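PDB 3OWA: acyl-CoA dehydrogenase from Bacillus anthracis, which probably catalyses the FAD-dependent alpha,beta-dehydrogenation of fatty acyl-CoA thioesters, as in other acyl-CoA dehydrogenases. Local coordinates for residues K42-F47 and A99-K104; E86-I91 and K137-L142; I197-I202 and I259-I264; A475-Q480 and A553-D558; E538-I543 and T571-L576. All coordinates share one frame; numbering follows the deposited sequence.

Interaction 1: K42-F47 and A99-K104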
# COMPACT_ATOMS: atom_id res chain seq x y z
N LYS A 42 -8.87 -0.71 -30.04
CA LYS A 42 -7.70 -1.20 -30.76
C LYS A 42 -6.84 -0.08 -31.42
O LYS A 42 -5.61 -0.16 -31.44
CB LYS A 42 -8.13 -2.25 -31.80
CG LYS A 42 -7.03 -2.54 -32.80
CD LYS A 42 -7.43 -3.56 -33.81
CE LYS A 42 -6.21 -4.03 -34.57
NZ LYS A 42 -5.58 -2.93 -35.30
N THR A 43 -7.49 0.93 -31.98
CA THR A 43 -6.83 2.10 -32.56
C THR A 43 -6.01 2.83 -31.51
O THR A 43 -4.84 3.16 -31.75
CB THR A 43 -7.87 3.07 -33.17
OG1 THR A 43 -8.36 2.50 -34.38
CG2 THR A 43 -7.26 4.47 -33.51
N THR A 44 -6.61 3.04 -30.35
CA THR A 44 -5.91 3.70 -29.26
C THR A 44 -4.72 2.87 -28.81
O THR A 44 -3.61 3.36 -28.73
CB THR A 44 -6.83 3.98 -28.06
OG1 THR A 44 -7.98 4.66 -28.54
CG2 THR A 44 -6.12 4.86 -27.04
N GLU A 45 -4.98 1.59 -28.51
CA GLU A 45 -3.94 0.66 -28.09
C GLU A 45 -2.74 0.63 -29.04
O GLU A 45 -1.59 0.69 -28.59
CB GLU A 45 -4.51 -0.76 -27.94
CG GLU A 45 -3.48 -1.75 -27.46
CD GLU A 45 -4.12 -2.99 -26.85
OE1 GLU A 45 -3.87 -3.24 -25.66
OE2 GLU A 45 -4.88 -3.68 -27.57
N ASP A 46 -3.00 0.55 -30.34
CA ASP A 46 -1.93 0.55 -31.35
C ASP A 46 -1.14 1.86 -31.33
O ASP A 46 0.10 1.84 -31.39
CB ASP A 46 -2.52 0.37 -32.73
CG ASP A 46 -3.06 -1.05 -32.97
OD1 ASP A 46 -2.71 -1.99 -32.20
OD2 ASP A 46 -3.82 -1.23 -33.94
N PHE A 47 -1.84 2.98 -31.27
CA PHE A 47 -1.18 4.27 -31.10
C PHE A 47 -0.22 4.24 -29.89
O PHE A 47 0.96 4.50 -30.04
CB PHE A 47 -2.18 5.43 -30.96
CG PHE A 47 -1.52 6.74 -30.59
CD1 PHE A 47 -1.67 7.28 -29.32
CD2 PHE A 47 -0.69 7.40 -31.50
CE1 PHE A 47 -1.04 8.49 -28.97
CE2 PHE A 47 -0.06 8.63 -31.15
CZ PHE A 47 -0.23 9.15 -29.90
N ALA A 99 -14.42 6.43 -22.75
CA ALA A 99 -13.96 5.64 -21.60
C ALA A 99 -12.91 4.64 -22.09
O ALA A 99 -11.88 4.46 -21.47
CB ALA A 99 -15.12 4.92 -20.89
N LEU A 100 -13.17 3.99 -23.20
CA LEU A 100 -12.24 3.02 -23.74
C LEU A 100 -10.93 3.68 -24.14
O LEU A 100 -9.86 3.09 -23.98
CB LEU A 100 -12.87 2.29 -24.93
CG LEU A 100 -13.74 1.12 -24.50
CD1 LEU A 100 -14.61 0.56 -25.66
CD2 LEU A 100 -12.87 0.01 -23.90
N ILE A 101 -11.01 4.92 -24.66
CA ILE A 101 -9.79 5.63 -24.97
C ILE A 101 -8.94 5.87 -23.70
O ILE A 101 -7.73 5.60 -23.68
CB ILE A 101 -10.07 6.97 -25.72
CG1 ILE A 101 -10.57 6.70 -27.16
CG2 ILE A 101 -8.79 7.84 -25.76
CD1 ILE A 101 -11.34 7.91 -27.77
N ALA A 102 -9.58 6.29 -22.61
CA ALA A 102 -8.86 6.48 -21.33
C ALA A 102 -8.29 5.18 -20.77
O ALA A 102 -7.15 5.14 -20.27
CB ALA A 102 -9.74 7.17 -20.29
N GLU A 103 -9.06 4.10 -20.91
CA GLU A 103 -8.61 2.81 -20.43
C GLU A 103 -7.32 2.41 -21.14
O GLU A 103 -6.38 1.96 -20.49
CB GLU A 103 -9.70 1.71 -20.60
CG GLU A 103 -9.36 0.46 -19.78
CD GLU A 103 -10.18 -0.78 -20.12
OE1 GLU A 103 -9.57 -1.87 -20.18
OE2 GLU A 103 -11.43 -0.68 -20.30
N LYS A 104 -7.27 2.56 -22.44
CA LYS A 104 -6.08 2.19 -23.21
C LYS A 104 -4.91 3.16 -23.02
O LYS A 104 -3.74 2.72 -23.02
CB LYS A 104 -6.42 2.06 -24.68
CG LYS A 104 -7.50 0.99 -24.96
CD LYS A 104 -6.98 -0.35 -24.51
CE LYS A 104 -7.85 -1.49 -24.94
NZ LYS A 104 -7.50 -2.65 -24.07
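On Thr44 the methyl CG2 stands anti to the backbone N while OG1 lies beside that N (chi1 -52°), a setting that presents both branches to Ile101 and Lys104 across a pair of packed helices. The two helices, 35-52 and 95-105, belong to the all-helical N-terminal domain of the acyl-CoA dehydrogenase fold. Their N-to-C directions run roughly the same way, with a crossing angle of -26° and an axis separation of 8.8 Å over these segments. Thr44 CG2 packs against Lys104 CB at 3.7 Å, and Thr44 OG1 lies 3.6 Å from Ile101 CG1, the side chains of Thr44 and Ile101 meeting nearly at right angles. OG1 meets carbon atoms here; its hydrogen bond goes to Ile40 O, one turn back on its own helix. Leu79 and Phe105 also touch Thr44, and Ile40 and Ala82 reach Ile101, so this part of the interface is buried. At Glu45 the packing turns polar: Lys104 bends at chi2 (-61°) and then runs out extended, slanting across the extended chain of Glu45. The opposite charges probably attract, but no salt bridge forms, as Glu45 OE1 and Lys104 NZ remain 4.0 Å apart.

Interaction 2: E86-I91 and K137-L142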
# COMPACT_ATOMS: atom_id res chain seq x y z
N GLU A 86 -19.15 17.25 -33.18
CA GLU A 86 -18.76 17.50 -34.57
C GLU A 86 -18.91 18.96 -35.02
O GLU A 86 -18.06 19.47 -35.75
CB GLU A 86 -19.50 16.55 -35.54
CG GLU A 86 -18.85 15.16 -35.63
CD GLU A 86 -19.42 14.30 -36.76
OE1 GLU A 86 -18.68 13.46 -37.33
OE2 GLU A 86 -20.61 14.47 -37.07
N GLU A 87 -19.96 19.64 -34.56
CA GLU A 87 -20.18 21.03 -34.98
C GLU A 87 -19.16 22.01 -34.43
O GLU A 87 -19.08 23.14 -34.88
CB GLU A 87 -21.61 21.53 -34.70
CG GLU A 87 -21.98 21.71 -33.23
CD GLU A 87 -23.00 20.68 -32.75
OE1 GLU A 87 -22.87 20.21 -31.58
OE2 GLU A 87 -23.93 20.32 -33.52
N TYR A 88 -18.37 21.56 -33.45
CA TYR A 88 -17.30 22.38 -32.92
C TYR A 88 -15.95 21.80 -33.28
O TYR A 88 -14.96 22.15 -32.68
CB TYR A 88 -17.44 22.54 -31.42
CG TYR A 88 -18.76 23.14 -31.02
CD1 TYR A 88 -19.13 24.42 -31.47
CD2 TYR A 88 -19.63 22.44 -30.20
CE1 TYR A 88 -20.36 24.98 -31.11
CE2 TYR A 88 -20.86 22.98 -29.82
CZ TYR A 88 -21.22 24.25 -30.28
OH TYR A 88 -22.43 24.77 -29.90
N GLY A 89 -15.92 20.92 -34.27
CA GLY A 89 -14.67 20.39 -34.78
C GLY A 89 -14.23 19.09 -34.12
O GLY A 89 -13.11 18.64 -34.33
N GLY A 90 -15.13 18.48 -33.35
CA GLY A 90 -14.82 17.22 -32.68
C GLY A 90 -15.28 16.05 -33.50
O GLY A 90 -15.80 16.23 -34.60
N ILE A 91 -15.09 14.84 -33.00
CA ILE A 91 -15.64 13.68 -33.71
C ILE A 91 -16.86 13.09 -33.00
O ILE A 91 -17.41 12.08 -33.44
CB ILE A 91 -14.57 12.60 -34.05
CG1 ILE A 91 -13.93 12.03 -32.78
CG2 ILE A 91 -13.49 13.19 -35.03
CD1 ILE A 91 -13.24 10.66 -33.02
N LYS A 137 -14.73 29.32 -30.95
CA LYS A 137 -13.35 29.73 -30.84
C LYS A 137 -12.42 28.59 -30.38
O LYS A 137 -11.47 28.26 -31.09
CB LYS A 137 -13.24 30.93 -29.89
CG LYS A 137 -11.85 31.57 -29.78
CD LYS A 137 -12.00 33.06 -29.53
CE LYS A 137 -11.23 33.59 -28.35
NZ LYS A 137 -9.82 34.03 -28.59
N TYR A 138 -12.66 28.02 -29.20
CA TYR A 138 -11.63 27.17 -28.56
C TYR A 138 -11.67 25.71 -28.98
O TYR A 138 -10.62 25.13 -29.21
CB TYR A 138 -11.58 27.34 -27.03
CG TYR A 138 -11.07 28.71 -26.61
CD1 TYR A 138 -11.96 29.73 -26.26
CD2 TYR A 138 -9.70 29.00 -26.60
CE1 TYR A 138 -11.51 31.01 -25.88
CE2 TYR A 138 -9.23 30.28 -26.23
CZ TYR A 138 -10.14 31.27 -25.88
OH TYR A 138 -9.72 32.52 -25.51
N LEU A 139 -12.86 25.15 -29.13
CA LEU A 139 -13.00 23.70 -29.31
C LEU A 139 -12.35 23.09 -30.57
O LEU A 139 -11.71 22.03 -30.45
CB LEU A 139 -14.44 23.24 -29.16
CG LEU A 139 -15.03 23.50 -27.78
CD1 LEU A 139 -16.43 22.97 -27.77
CD2 LEU A 139 -14.20 22.82 -26.69
N PRO A 140 -12.49 23.74 -31.76
CA PRO A 140 -11.89 23.16 -32.97
C PRO A 140 -10.40 22.93 -32.80
O PRO A 140 -9.86 21.98 -33.31
CB PRO A 140 -12.15 24.23 -34.06
CG PRO A 140 -13.42 24.92 -33.61
CD PRO A 140 -13.37 24.88 -32.08
N LEU A 141 -9.76 23.80 -32.04
CA LEU A 141 -8.33 23.74 -31.84
C LEU A 141 -7.96 22.71 -30.74
O LEU A 141 -6.98 21.97 -30.89
CB LEU A 141 -7.86 25.12 -31.44
CG LEU A 141 -8.15 26.24 -32.44
CD1 LEU A 141 -8.23 27.57 -31.68
CD2 LEU A 141 -7.04 26.27 -33.55
N LEU A 142 -8.74 22.68 -29.67
CA LEU A 142 -8.53 21.73 -28.59
C LEU A 142 -8.80 20.31 -29.09
O LEU A 142 -8.08 19.37 -28.73
CB LEU A 142 -9.40 22.08 -27.39
CG LEU A 142 -9.05 23.40 -26.65
CD1 LEU A 142 -10.11 23.70 -25.61
CD2 LEU A 142 -7.69 23.34 -25.95
O HOH W 1 -11.26 20.74 -35.21
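Leu139 and Pro140 carry the helical side of this contact, meeting Tyr88 and Gly89 of the loop 86-91. Leu139 comes first: its CD1 approaches the root of the Tyr88 side chain, 3.8 Å from CB and 4.0 Å from CG, and meets the ring obliquely. The leucine CB lies 3.7 Å from Tyr88 O, so the same residue packs on both backbone and side chain. Further out, the phenol of Tyr88 leads away from residues 137-142, and its OH hydrogen-bonds to Glu132 at the start of the same helix. Pro140 follows, with ring atoms CG and CD against the carbonyl oxygen of Tyr88; CD is 3.2 Å from that O. Its imide N is close to the oxygen too but has no hydrogen to share, and the helix is kinked here. Gly89 passes close over Pro140, their CA atoms 4.3 Å apart, with a positive phi of 93°. One water bridges the two backbones, donating to Gly89 O and, at 2.7 Å, to Pro140 O. The arrangement is loop-on-helix packing within the helical N-terminal domain of the acyl-CoA dehydrogenase fold, joining the link between helices 64-76 and 95-105 to helix 132-144.

Interaction 3: I197-I202 and I259-I264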
# COMPACT_ATOMS: atom_id res chain seq x y z
N ILE A 197 -8.10 26.75 -17.70
CA ILE A 197 -9.37 27.07 -17.06
C ILE A 197 -9.01 27.45 -15.64
O ILE A 197 -8.62 26.61 -14.88
CB ILE A 197 -10.32 25.86 -17.02
CG1 ILE A 197 -10.51 25.26 -18.44
CG2 ILE A 197 -11.70 26.25 -16.32
CD1 ILE A 197 -11.06 26.23 -19.51
N VAL A 198 -9.07 28.74 -15.33
CA VAL A 198 -8.60 29.23 -14.04
C VAL A 198 -9.77 29.70 -13.15
O VAL A 198 -10.65 30.42 -13.59
CB VAL A 198 -7.69 30.45 -14.26
CG1 VAL A 198 -7.24 31.04 -12.93
CG2 VAL A 198 -6.48 30.08 -15.20
N TYR A 199 -9.75 29.35 -11.87
CA TYR A 199 -10.80 29.82 -10.96
C TYR A 199 -10.24 30.91 -10.10
O TYR A 199 -9.10 30.79 -9.63
CB TYR A 199 -11.20 28.67 -10.05
CG TYR A 199 -12.01 27.61 -10.73
CD1 TYR A 199 -13.42 27.65 -10.70
CD2 TYR A 199 -11.39 26.54 -11.37
CE1 TYR A 199 -14.18 26.64 -11.30
CE2 TYR A 199 -12.16 25.53 -11.98
CZ TYR A 199 -13.53 25.58 -11.94
OH TYR A 199 -14.25 24.54 -12.53
N ALA A 200 -11.01 31.99 -9.91
CA ALA A 200 -10.56 33.16 -9.15
C ALA A 200 -11.79 33.83 -8.56
O ALA A 200 -12.89 33.61 -9.05
CB ALA A 200 -9.82 34.15 -10.04
N LYS A 201 -11.61 34.64 -7.52
CA LYS A 201 -12.75 35.34 -6.93
C LYS A 201 -12.82 36.79 -7.40
O LYS A 201 -11.93 37.58 -7.09
CB LYS A 201 -12.74 35.27 -5.40
CG LYS A 201 -12.93 33.86 -4.88
CD LYS A 201 -12.91 33.83 -3.34
CE LYS A 201 -13.17 32.40 -2.86
NZ LYS A 201 -13.26 32.35 -1.36
N ILE A 202 -13.86 37.11 -8.18
CA ILE A 202 -14.10 38.49 -8.64
C ILE A 202 -14.28 39.41 -7.45
O ILE A 202 -15.07 39.10 -6.59
CB ILE A 202 -15.27 38.57 -9.63
CG1 ILE A 202 -14.86 37.82 -10.92
CG2 ILE A 202 -15.64 40.05 -9.93
CD1 ILE A 202 -15.98 37.50 -11.88
N ILE A 259 -20.45 25.54 -9.55
CA ILE A 259 -21.26 24.69 -10.40
C ILE A 259 -20.39 23.98 -11.46
O ILE A 259 -20.55 22.76 -11.73
CB ILE A 259 -22.38 25.51 -11.05
CG1 ILE A 259 -23.42 25.91 -9.99
CG2 ILE A 259 -23.02 24.76 -12.23
CD1 ILE A 259 -24.40 26.98 -10.46
N ILE A 260 -19.46 24.72 -12.05
CA ILE A 260 -18.51 24.12 -13.01
C ILE A 260 -17.58 23.12 -12.31
O ILE A 260 -17.45 21.95 -12.77
CB ILE A 260 -17.73 25.19 -13.77
CG1 ILE A 260 -18.73 26.14 -14.48
CG2 ILE A 260 -16.68 24.54 -14.75
CD1 ILE A 260 -18.03 27.40 -15.12
N ALA A 261 -17.02 23.53 -11.16
CA ALA A 261 -16.03 22.73 -10.47
C ALA A 261 -16.63 21.40 -10.01
O ALA A 261 -15.96 20.35 -10.09
CB ALA A 261 -15.42 23.48 -9.27
N PHE A 262 -17.87 21.46 -9.52
CA PHE A 262 -18.53 20.27 -9.02
C PHE A 262 -18.88 19.31 -10.17
O PHE A 262 -18.70 18.09 -10.04
CB PHE A 262 -19.78 20.62 -8.18
CG PHE A 262 -20.86 19.53 -8.20
CD1 PHE A 262 -20.79 18.42 -7.33
CD2 PHE A 262 -21.95 19.62 -9.10
CE1 PHE A 262 -21.79 17.40 -7.36
CE2 PHE A 262 -22.95 18.61 -9.14
CZ PHE A 262 -22.85 17.49 -8.27
N ASN A 263 -19.36 19.86 -11.28
CA ASN A 263 -19.72 19.02 -12.40
C ASN A 263 -18.52 18.38 -13.06
O ASN A 263 -18.57 17.20 -13.41
CB ASN A 263 -20.52 19.80 -13.44
CG ASN A 263 -22.00 19.77 -13.15
OD1 ASN A 263 -22.70 18.79 -13.45
ND2 ASN A 263 -22.48 20.85 -12.57
N ILE A 264 -17.44 19.15 -13.21
CA ILE A 264 -16.21 18.64 -13.80
C ILE A 264 -15.59 17.49 -12.94
O ILE A 264 -15.07 16.48 -13.46
CB ILE A 264 -15.20 19.80 -14.00
CG1 ILE A 264 -15.77 20.82 -15.02
CG2 ILE A 264 -13.80 19.29 -14.41
CD1 ILE A 264 -16.23 20.21 -16.41
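Van der Waals packing of the Tyr199 phenol end on Ile260 and Ala261 makes the contact. The tyrosine points from its strand toward the helix, with CG beside the backbone N (chi1 -73°). Its CZ lies 3.9 Å from CB of Ala261, and the methyl meets the ring obliquely. On the neighbouring residue CG2 does the touching: this branch, anti to the backbone N of Ile260, comes within 3.3 Å of Tyr199 OH.

Tyr199 OH is also 3.3 Å from Ala261 N, but the angle is too poor for a hydrogen bond; the buried hydroxyl is instead bonded to that of Tyr151. The rings of these two tyrosines meet at steeply inclined planes, whereas the ring of Phe207 is turned only about 20° from that of Tyr199. Strand 195-202 is part of the beta-barrel middle domain of the acyl-CoA dehydrogenase fold, and helix 257-293 is the long first helix of the C-terminal helical domain, so the tyrosine spans the junction between the two.

Within the helix, Ile259 O accepts two bonds, from Asn263 N and from Asn263 ND2, which reach it from opposite faces of the carbonyl plane. The side-chain bond from Asn263 ND2 to Ile259 O is the shorter at 2.8 Å and nearly straight (167°), with the acceptor 7° out of the amide plane; the bond holds the Asn263 amide against its own helix.

Interaction 4: A475-Q480 and A553-D558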
# COMPACT_ATOMS: atom_id res chain seq x y z
N ALA A 475 -26.99 3.12 8.12
CA ALA A 475 -27.11 4.53 7.76
C ALA A 475 -28.33 5.16 8.46
O ALA A 475 -28.26 6.26 8.98
CB ALA A 475 -27.18 4.69 6.25
N GLY A 476 -29.44 4.43 8.48
CA GLY A 476 -30.65 4.94 9.14
C GLY A 476 -30.40 5.16 10.63
O GLY A 476 -30.75 6.22 11.18
N LEU A 477 -29.76 4.19 11.26
CA LEU A 477 -29.52 4.25 12.69
C LEU A 477 -28.60 5.38 13.09
O LEU A 477 -28.82 6.02 14.12
CB LEU A 477 -28.97 2.92 13.20
CG LEU A 477 -30.03 1.83 13.27
CD1 LEU A 477 -29.39 0.49 13.60
CD2 LEU A 477 -31.09 2.18 14.31
N ALA A 478 -27.57 5.61 12.28
CA ALA A 478 -26.59 6.68 12.51
C ALA A 478 -27.23 8.06 12.33
O ALA A 478 -26.95 8.98 13.11
CB ALA A 478 -25.44 6.52 11.55
N ALA A 479 -28.06 8.20 11.29
CA ALA A 479 -28.75 9.47 11.04
C ALA A 479 -29.75 9.78 12.14
O ALA A 479 -29.74 10.87 12.71
CB ALA A 479 -29.42 9.46 9.67
N GLN A 480 -30.57 8.79 12.49
CA GLN A 480 -31.52 8.97 13.60
C GLN A 480 -30.81 9.28 14.94
O GLN A 480 -31.38 9.95 15.80
CB GLN A 480 -32.48 7.78 13.73
CG GLN A 480 -32.01 6.62 14.59
CD GLN A 480 -33.16 5.96 15.38
OE1 GLN A 480 -34.32 6.35 15.25
NE2 GLN A 480 -32.82 4.97 16.20
N ALA A 553 -20.57 1.90 17.77
CA ALA A 553 -20.29 3.31 18.00
C ALA A 553 -21.59 4.09 18.20
O ALA A 553 -21.58 5.22 18.69
CB ALA A 553 -19.51 3.89 16.84
N VAL A 554 -22.70 3.50 17.80
CA VAL A 554 -23.96 4.23 17.72
C VAL A 554 -24.95 3.85 18.80
O VAL A 554 -25.81 4.65 19.15
CB VAL A 554 -24.53 4.12 16.30
CG1 VAL A 554 -26.03 4.22 16.28
CG2 VAL A 554 -23.89 5.19 15.40
N GLU A 555 -24.81 2.65 19.36
CA GLU A 555 -25.73 2.15 20.39
C GLU A 555 -25.00 1.37 21.47
O GLU A 555 -23.81 1.04 21.31
CB GLU A 555 -26.79 1.28 19.73
CG GLU A 555 -27.90 2.10 19.07
CD GLU A 555 -28.52 1.42 17.85
OE1 GLU A 555 -28.16 0.25 17.55
OE2 GLU A 555 -29.36 2.06 17.19
N ASN A 556 -25.69 1.08 22.58
CA ASN A 556 -25.12 0.27 23.67
C ASN A 556 -26.12 -0.59 24.46
O ASN A 556 -27.34 -0.47 24.30
CB ASN A 556 -24.27 1.14 24.61
CG ASN A 556 -25.03 2.32 25.16
OD1 ASN A 556 -25.92 2.18 25.99
ND2 ASN A 556 -24.66 3.51 24.70
N GLY A 557 -25.58 -1.48 25.30
CA GLY A 557 -26.37 -2.37 26.14
C GLY A 557 -27.34 -3.26 25.38
O GLY A 557 -26.98 -3.87 24.36
N ASP A 558 -28.58 -3.31 25.87
CA ASP A 558 -29.65 -4.17 25.35
C ASP A 558 -30.05 -3.81 23.90
O ASP A 558 -30.13 -4.69 23.04
CB ASP A 558 -30.86 -4.08 26.30
CG ASP A 558 -32.12 -4.76 25.73
OD1 ASP A 558 -32.11 -6.01 25.53
OD2 ASP A 558 -33.13 -4.05 25.51
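Segments 475-480 and 553-558 come nearest at Ala478 and Val554, whose CA atoms are 6.3 Å apart, just where the second chain segment leaves its weakly bonded last helical turn. The two methyls of Val554 meet neighbouring residues of the helix. Val554 CG1, anti to the backbone N, packs 4.0 Å from Leu477 O, while Val554 CG2 faces Ala478, 4.2 Å from its CA. Ile492 of helix 490-520 touches both Val554 and Ala478. Beyond the valine the chain extends, and Glu555 turns its side chain back across Leu477, roughly at right angles to it. The bend lies at chi2 (149°), and through it the carboxylate reaches the leucine, Glu555 OE2 coming 3.4 Å from Leu477 CD2 and 3.9 Å from Leu477 CD1. The carboxylate rests on the leucine methyls, and no hydrogen bond or salt bridge joins the segments. Met563 of the next helix touches both Leu477 and Glu555 and closes the group. Ala553 at the start of the segment packs on Ile579 of the second subunit. The arrangement packs the connection between helices 526-554 and 557-571 on helix 458-482, in the helical bundle of the second C-terminal acyl-CoA dehydrogenase domain.

Interaction 5: E538-I543 and T571-L576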
# COMPACT_ATOMS: atom_id res chain seq x y z
N GLU A 538 -15.59 -12.10 0.19
CA GLU A 538 -14.70 -11.20 0.92
C GLU A 538 -15.22 -9.78 1.13
O GLU A 538 -15.05 -9.22 2.20
CB GLU A 538 -13.29 -11.19 0.30
CG GLU A 538 -12.47 -12.45 0.71
CD GLU A 538 -11.42 -12.88 -0.34
OE1 GLU A 538 -10.74 -13.92 -0.16
OE2 GLU A 538 -11.30 -12.19 -1.38
N ALA A 539 -15.87 -9.22 0.11
CA ALA A 539 -16.48 -7.88 0.22
C ALA A 539 -17.63 -7.87 1.24
O ALA A 539 -17.82 -6.90 1.96
CB ALA A 539 -16.98 -7.41 -1.12
N PHE A 540 -18.40 -8.95 1.26
CA PHE A 540 -19.50 -9.08 2.23
C PHE A 540 -19.00 -9.20 3.67
O PHE A 540 -19.57 -8.60 4.57
CB PHE A 540 -20.38 -10.28 1.90
CG PHE A 540 -21.67 -10.30 2.68
CD1 PHE A 540 -22.73 -9.47 2.32
CD2 PHE A 540 -21.81 -11.14 3.78
CE1 PHE A 540 -23.94 -9.49 3.03
CE2 PHE A 540 -23.02 -11.17 4.52
CZ PHE A 540 -24.08 -10.35 4.14
N ASN A 541 -17.93 -9.98 3.85
CA ASN A 541 -17.16 -9.99 5.10
C ASN A 541 -16.75 -8.58 5.58
O ASN A 541 -17.03 -8.21 6.73
CB ASN A 541 -15.96 -10.96 5.02
CG ASN A 541 -16.40 -12.45 5.02
OD1 ASN A 541 -17.55 -12.77 5.35
ND2 ASN A 541 -15.47 -13.35 4.68
N GLU A 542 -16.15 -7.78 4.70
CA GLU A 542 -15.85 -6.38 5.05
C GLU A 542 -17.10 -5.55 5.43
O GLU A 542 -17.05 -4.76 6.39
CB GLU A 542 -15.11 -5.66 3.91
CG GLU A 542 -13.81 -6.38 3.53
CD GLU A 542 -13.05 -5.72 2.40
OE1 GLU A 542 -13.54 -4.71 1.84
OE2 GLU A 542 -11.93 -6.23 2.07
N ILE A 543 -18.18 -5.71 4.66
CA ILE A 543 -19.44 -5.03 4.97
C ILE A 543 -19.90 -5.32 6.38
O ILE A 543 -20.23 -4.40 7.13
CB ILE A 543 -20.55 -5.39 3.95
CG1 ILE A 543 -20.28 -4.65 2.63
CG2 ILE A 543 -21.97 -5.05 4.51
CD1 ILE A 543 -21.23 -5.03 1.48
N THR A 571 -26.68 -11.61 8.06
CA THR A 571 -25.34 -11.94 7.63
C THR A 571 -25.04 -13.44 7.56
O THR A 571 -24.05 -13.87 6.96
CB THR A 571 -24.36 -11.14 8.49
OG1 THR A 571 -23.33 -10.62 7.66
CG2 THR A 571 -23.84 -11.94 9.65
N ARG A 572 -25.93 -14.23 8.16
CA ARG A 572 -25.82 -15.69 8.18
C ARG A 572 -25.91 -16.32 6.78
O ARG A 572 -26.83 -16.01 6.01
CB ARG A 572 -26.94 -16.27 9.06
CG ARG A 572 -26.78 -16.01 10.55
CD ARG A 572 -27.39 -17.11 11.41
NE ARG A 572 -28.64 -17.63 10.85
CZ ARG A 572 -28.75 -18.79 10.19
NH1 ARG A 572 -27.69 -19.58 10.01
NH2 ARG A 572 -29.93 -19.17 9.71
N HIS A 573 -24.97 -17.20 6.47
CA HIS A 573 -25.00 -17.97 5.23
C HIS A 573 -23.96 -19.07 5.29
O HIS A 573 -23.15 -19.10 6.20
CB HIS A 573 -24.73 -17.09 4.00
CG HIS A 573 -23.32 -16.59 3.90
ND1 HIS A 573 -22.84 -15.57 4.68
CD2 HIS A 573 -22.31 -16.95 3.08
CE1 HIS A 573 -21.58 -15.32 4.36
NE2 HIS A 573 -21.24 -16.14 3.38
N THR A 574 -23.97 -19.97 4.31
CA THR A 574 -22.96 -21.01 4.26
C THR A 574 -21.77 -20.51 3.48
O THR A 574 -21.83 -20.41 2.27
CB THR A 574 -23.46 -22.31 3.61
OG1 THR A 574 -24.53 -22.85 4.39
CG2 THR A 574 -22.32 -23.34 3.53
N PRO A 575 -20.66 -20.22 4.17
CA PRO A 575 -19.49 -19.68 3.51
C PRO A 575 -18.91 -20.69 2.51
O PRO A 575 -19.09 -21.89 2.67
CB PRO A 575 -18.53 -19.41 4.67
CG PRO A 575 -18.91 -20.42 5.69
CD PRO A 575 -20.41 -20.50 5.59
N LEU A 576 -18.25 -20.18 1.47
CA LEU A 576 -17.57 -20.99 0.47
C LEU A 576 -16.13 -21.20 0.85
O LEU A 576 -15.56 -20.43 1.63
CB LEU A 576 -17.58 -20.28 -0.87
CG LEU A 576 -18.92 -19.83 -1.44
CD1 LEU A 576 -18.65 -18.90 -2.63
CD2 LEU A 576 -19.79 -21.04 -1.82
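The backbone carbonyl of Thr571 receives the ND1-H of His573, with His573 ND1 3.1 Å from Thr571 O, a nearly straight bond (167°) just after helix 557-571. The oxygen sits in the imidazole plane. This bond fixes the rotation of the imidazole, and both residues then meet Phe540 of the facing helix. The phenylalanine points toward the loop with CG anti to the backbone N (chi1 -168°) and inserts the far end of its ring. Phe540 CE2 comes 3.2 Å from Thr571 OG1 and Phe540 CZ 3.6 Å from the same oxygen, an oblique approach, while Thr571 CA lies at the ring edge. The hydroxyl also makes a weak hydrogen bond to Glu544. Further along the ring, Phe540 CD2 lies 4.2 Å from CE1 of His573; the two planes are almost perpendicular (88°), with centroids 5.8 Å apart. Leu463 of helix 458-482 touches both rings. Helix 526-554 packs on helix 490-520 through Ala539 and Ile543, and through Phe540 on the loop joining helices 557-571 and 578-592, whose Pro575 touches Ile552 of the second subunit.

Overall arrangement
Interactions 1 and 2 both belong to the N-terminal helical domain, where their segments alternate along the chain; their centres are 21 Å apart and their nearest atoms about 6 Å. Interaction 3, also 21 Å from interaction 2 between centres, joins the middle domain to the helical C-terminal part and is near the cofactor, with the side chain of Tyr199 about 7 Å from a bound FAD. Interactions 4 and 5 share helix 526-554 in the additional C-terminal helical region, 22 Å apart between centres, and each has a residue packed against the second subunit. These contacts are far from those of the N-terminal domain: interactions 2 and 4 are 54 Å apart between centres, on opposite sides of the chain's centre.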